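Local coordinates for putative exported protein (Bacteroides fragilis, PDB 3FZX), which is of unknown function but binds calcium and has a closed beta-barrel fold related to lipoprotein-handling proteins, so that it may bind lipids, at residues Y44-F56 with N65-N77. Residues are numbered along the deposited sequence; the frame is centred on the assembly and turned at random. Where two conformers were deposited one is given.
Sequences YPSGMEVVANYTF and NSGQMVARCSDGN
Glu49 and Arg72 face each other in a non-hydrogen-bonded antiparallel pair, and their side chains run alongside one another to form a side-on, two-point salt bridge. Arg72 NE reaches Glu49 OE1 at 2.8 Å, tilted out of the guanidinium plane, while the straighter bond, Arg72 NH2 to Glu49 OE2 at 2.9 Å, lies in that plane and uses the syn lone pair of OE2. The glutamate chain starts anti to its own N (chi1 -172°) and bends at chi2, which swings the carboxylate across to its neighbour. Both groups are buried against the second subunit: its Arg130 and Tyr132 share the carboxylate, and its Met102 and Thr128 offer carbonyls to the guanidinium, which probably favours the charged forms of both. Next along this face come Val51 and Val70, beta-branched residues suited to an extended backbone. The two strands, 47-58 and 63-74, form a beta hairpin in the antiparallel barrel of this LolA/LolB-clan protein, with paired backbone hydrogen bonds from Val50-Ala71 to Phe56-Asn65. On the other face, Tyr54 takes chi1 63°, which lays its ring across the neighbouring strand over Gly67. Glycine suits this position: with no side chain in the way, its CA makes a CH-pi contact 3.8 Å from the ring centroid. Met69, present as selenomethionine, packs CG at the ring edge, 3.6 Å from Tyr54 CD2, and bends to bring SE within 4.2 Å of Ala52 CB. Also at the edge, Asn65 OD1 lies 3.5 Å from Tyr54 CE1, buried without a hydrogen-bond partner, although Asn65 ND2 is held by the carbonyls of Asn96 and Val99.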
# COMPACT_ATOMS: atom_id res chain seq x y z
N TYR A 44 5.33 -13.43 -11.33
CA TYR A 44 6.64 -12.90 -11.10
C TYR A 44 7.48 -14.04 -10.52
O TYR A 44 6.94 -14.95 -9.90
CB TYR A 44 6.58 -11.72 -10.13
CG TYR A 44 5.98 -10.47 -10.73
CD1 TYR A 44 6.78 -9.54 -11.38
CD2 TYR A 44 4.60 -10.23 -10.67
CE1 TYR A 44 6.25 -8.40 -11.94
CE2 TYR A 44 4.05 -9.07 -11.25
CZ TYR A 44 4.89 -8.17 -11.86
OH TYR A 44 4.39 -7.03 -12.43
N PRO A 45 8.81 -14.01 -10.72
CA PRO A 45 9.62 -15.09 -10.15
C PRO A 45 9.34 -15.28 -8.66
O PRO A 45 9.12 -16.39 -8.21
CB PRO A 45 11.06 -14.61 -10.37
CG PRO A 45 10.97 -13.51 -11.39
CD PRO A 45 9.63 -12.89 -11.19
N SER A 46 9.25 -14.18 -7.93
CA SER A 46 9.03 -14.23 -6.48
C SER A 46 7.59 -14.54 -6.02
O SER A 46 7.32 -14.45 -4.81
CB SER A 46 9.42 -12.88 -5.89
OG SER A 46 8.57 -11.88 -6.40
N GLY A 47 6.69 -14.89 -6.93
CA GLY A 47 5.27 -15.04 -6.58
C GLY A 47 4.32 -14.26 -7.49
O GLY A 47 4.73 -13.62 -8.44
N MSE A 48 3.05 -14.30 -7.17
CA MSE A 48 1.99 -13.79 -8.03
C MSE A 48 1.42 -12.43 -7.58
O MSE A 48 1.44 -12.09 -6.39
CB MSE A 48 0.88 -14.84 -8.00
CG MSE A 48 -0.43 -14.52 -8.65
SE MSE A 48 -1.31 -16.28 -9.08
CE MSE A 48 -1.41 -16.99 -7.24
N GLU A 49 0.89 -11.68 -8.54
CA GLU A 49 0.20 -10.42 -8.31
C GLU A 49 -1.21 -10.54 -8.89
O GLU A 49 -1.36 -10.88 -10.07
CB GLU A 49 0.90 -9.27 -9.01
CG GLU A 49 0.34 -7.90 -8.64
CD GLU A 49 1.11 -7.24 -7.52
OE1 GLU A 49 1.75 -7.95 -6.71
OE2 GLU A 49 1.08 -5.98 -7.45
N VAL A 50 -2.23 -10.25 -8.08
CA VAL A 50 -3.64 -10.29 -8.53
C VAL A 50 -4.24 -8.90 -8.36
O VAL A 50 -4.18 -8.34 -7.28
CB VAL A 50 -4.49 -11.31 -7.74
CG1 VAL A 50 -6.00 -11.07 -7.95
CG2 VAL A 50 -4.13 -12.74 -8.11
N VAL A 51 -4.77 -8.33 -9.43
CA VAL A 51 -5.48 -7.06 -9.39
C VAL A 51 -6.97 -7.43 -9.46
O VAL A 51 -7.39 -8.13 -10.39
CB VAL A 51 -5.07 -6.14 -10.58
CG1 VAL A 51 -5.97 -4.91 -10.69
CG2 VAL A 51 -3.58 -5.71 -10.45
N ALA A 52 -7.76 -7.00 -8.47
CA ALA A 52 -9.20 -7.27 -8.47
C ALA A 52 -9.99 -5.97 -8.35
O ALA A 52 -9.53 -5.04 -7.73
CB ALA A 52 -9.57 -8.20 -7.33
N ASN A 53 -11.16 -5.93 -8.98
CA ASN A 53 -12.13 -4.84 -8.80
C ASN A 53 -13.06 -5.18 -7.64
O ASN A 53 -13.51 -6.32 -7.54
CB ASN A 53 -12.99 -4.69 -10.04
CG ASN A 53 -12.19 -4.35 -11.26
OD1 ASN A 53 -12.40 -4.93 -12.32
ND2 ASN A 53 -11.25 -3.44 -11.13
N TYR A 54 -13.35 -4.20 -6.78
CA TYR A 54 -14.31 -4.37 -5.70
C TYR A 54 -15.48 -3.44 -5.90
O TYR A 54 -15.32 -2.36 -6.48
CB TYR A 54 -13.71 -4.14 -4.32
CG TYR A 54 -13.19 -2.75 -4.03
CD1 TYR A 54 -14.05 -1.73 -3.59
CD2 TYR A 54 -11.84 -2.45 -4.17
CE1 TYR A 54 -13.58 -0.44 -3.32
CE2 TYR A 54 -11.36 -1.17 -3.90
CZ TYR A 54 -12.23 -0.17 -3.48
OH TYR A 54 -11.74 1.07 -3.19
N THR A 55 -16.65 -3.90 -5.45
CA THR A 55 -17.86 -3.12 -5.32
C THR A 55 -18.47 -3.37 -3.93
O THR A 55 -18.53 -4.50 -3.45
CB THR A 55 -18.86 -3.48 -6.38
OG1 THR A 55 -18.29 -3.16 -7.64
CG2 THR A 55 -20.12 -2.68 -6.22
N PHE A 56 -18.84 -2.27 -3.28
CA PHE A 56 -19.53 -2.26 -2.01
C PHE A 56 -20.92 -1.75 -2.37
O PHE A 56 -21.05 -0.70 -2.97
CB PHE A 56 -18.91 -1.25 -1.03
CG PHE A 56 -17.68 -1.74 -0.32
CD1 PHE A 56 -17.79 -2.49 0.85
CD2 PHE A 56 -16.41 -1.39 -0.76
CE1 PHE A 56 -16.64 -2.94 1.54
CE2 PHE A 56 -15.27 -1.84 -0.09
CZ PHE A 56 -15.38 -2.61 1.07
N ASN A 65 -19.60 2.19 -3.45
CA ASN A 65 -18.21 2.48 -3.71
C ASN A 65 -17.63 1.36 -4.54
O ASN A 65 -17.98 0.20 -4.32
CB ASN A 65 -17.47 2.54 -2.38
CG ASN A 65 -16.12 3.23 -2.46
OD1 ASN A 65 -15.10 2.59 -2.39
ND2 ASN A 65 -16.13 4.55 -2.59
N SER A 66 -16.74 1.69 -5.48
CA SER A 66 -15.94 0.70 -6.18
C SER A 66 -14.55 1.20 -6.52
O SER A 66 -14.30 2.40 -6.63
CB SER A 66 -16.64 0.15 -7.42
OG SER A 66 -17.22 1.16 -8.18
N GLY A 67 -13.64 0.25 -6.62
CA GLY A 67 -12.25 0.54 -6.90
C GLY A 67 -11.51 -0.71 -7.26
O GLY A 67 -12.11 -1.72 -7.68
N GLN A 68 -10.19 -0.64 -7.15
CA GLN A 68 -9.35 -1.77 -7.42
C GLN A 68 -8.54 -2.02 -6.20
O GLN A 68 -8.34 -1.14 -5.38
CB GLN A 68 -8.43 -1.49 -8.60
CG GLN A 68 -9.17 -1.36 -9.90
CD GLN A 68 -8.27 -1.54 -11.10
OE1 GLN A 68 -8.58 -2.32 -12.00
NE2 GLN A 68 -7.13 -0.85 -11.12
N MSE A 69 -8.12 -3.27 -6.04
CA MSE A 69 -7.24 -3.65 -4.95
C MSE A 69 -6.27 -4.72 -5.43
O MSE A 69 -6.38 -5.22 -6.55
CB MSE A 69 -8.06 -4.05 -3.74
CG MSE A 69 -9.21 -4.94 -4.03
SE MSE A 69 -8.73 -6.66 -3.50
CE MSE A 69 -9.15 -6.41 -1.58
N VAL A 70 -5.31 -5.04 -4.57
CA VAL A 70 -4.27 -5.99 -4.92
C VAL A 70 -4.03 -7.04 -3.84
O VAL A 70 -4.06 -6.73 -2.65
CB VAL A 70 -2.98 -5.23 -5.27
CG1 VAL A 70 -1.83 -6.19 -5.53
CG2 VAL A 70 -3.25 -4.36 -6.49
N ALA A 71 -3.82 -8.28 -4.29
CA ALA A 71 -3.41 -9.40 -3.45
C ALA A 71 -2.10 -9.87 -4.07
O ALA A 71 -1.98 -9.88 -5.31
CB ALA A 71 -4.42 -10.52 -3.49
N ARG A 72 -1.14 -10.27 -3.24
CA ARG A 72 0.16 -10.68 -3.72
C ARG A 72 0.97 -11.61 -2.83
O ARG A 72 0.86 -11.59 -1.61
CB ARG A 72 1.05 -9.47 -4.06
CG ARG A 72 1.51 -8.66 -2.88
CD ARG A 72 2.72 -7.72 -3.16
NE ARG A 72 2.53 -6.81 -4.28
CZ ARG A 72 3.21 -5.68 -4.48
NH1 ARG A 72 4.09 -5.23 -3.59
NH2 ARG A 72 2.98 -4.96 -5.57
N CYS A 73 1.82 -12.37 -3.51
CA CYS A 73 2.79 -13.25 -2.92
C CYS A 73 4.14 -12.71 -3.34
O CYS A 73 4.39 -12.51 -4.52
CB CYS A 73 2.63 -14.66 -3.49
SG CYS A 73 2.77 -15.89 -2.27
N SER A 74 4.99 -12.43 -2.37
CA SER A 74 6.36 -12.05 -2.64
C SER A 74 7.29 -12.85 -1.71
O SER A 74 7.16 -12.80 -0.48
CB SER A 74 6.56 -10.58 -2.44
OG SER A 74 7.93 -10.33 -2.64
N ASP A 75 8.22 -13.57 -2.32
CA ASP A 75 9.04 -14.56 -1.63
C ASP A 75 8.06 -15.54 -1.00
O ASP A 75 7.14 -16.02 -1.69
CB ASP A 75 10.05 -13.91 -0.67
CG ASP A 75 11.21 -13.24 -1.41
OD1 ASP A 75 11.47 -13.57 -2.60
OD2 ASP A 75 11.89 -12.37 -0.80
N GLY A 76 8.18 -15.85 0.28
CA GLY A 76 7.20 -16.78 0.85
C GLY A 76 5.91 -16.13 1.32
O GLY A 76 4.99 -16.86 1.70
N ASN A 77 5.82 -14.80 1.23
CA ASN A 77 4.83 -14.02 1.98
C ASN A 77 3.67 -13.40 1.23
O ASN A 77 3.84 -12.64 0.27
CB ASN A 77 5.58 -12.95 2.77
CG ASN A 77 6.84 -13.53 3.43
OD1 ASN A 77 6.86 -14.70 3.86
ND2 ASN A 77 7.91 -12.75 3.47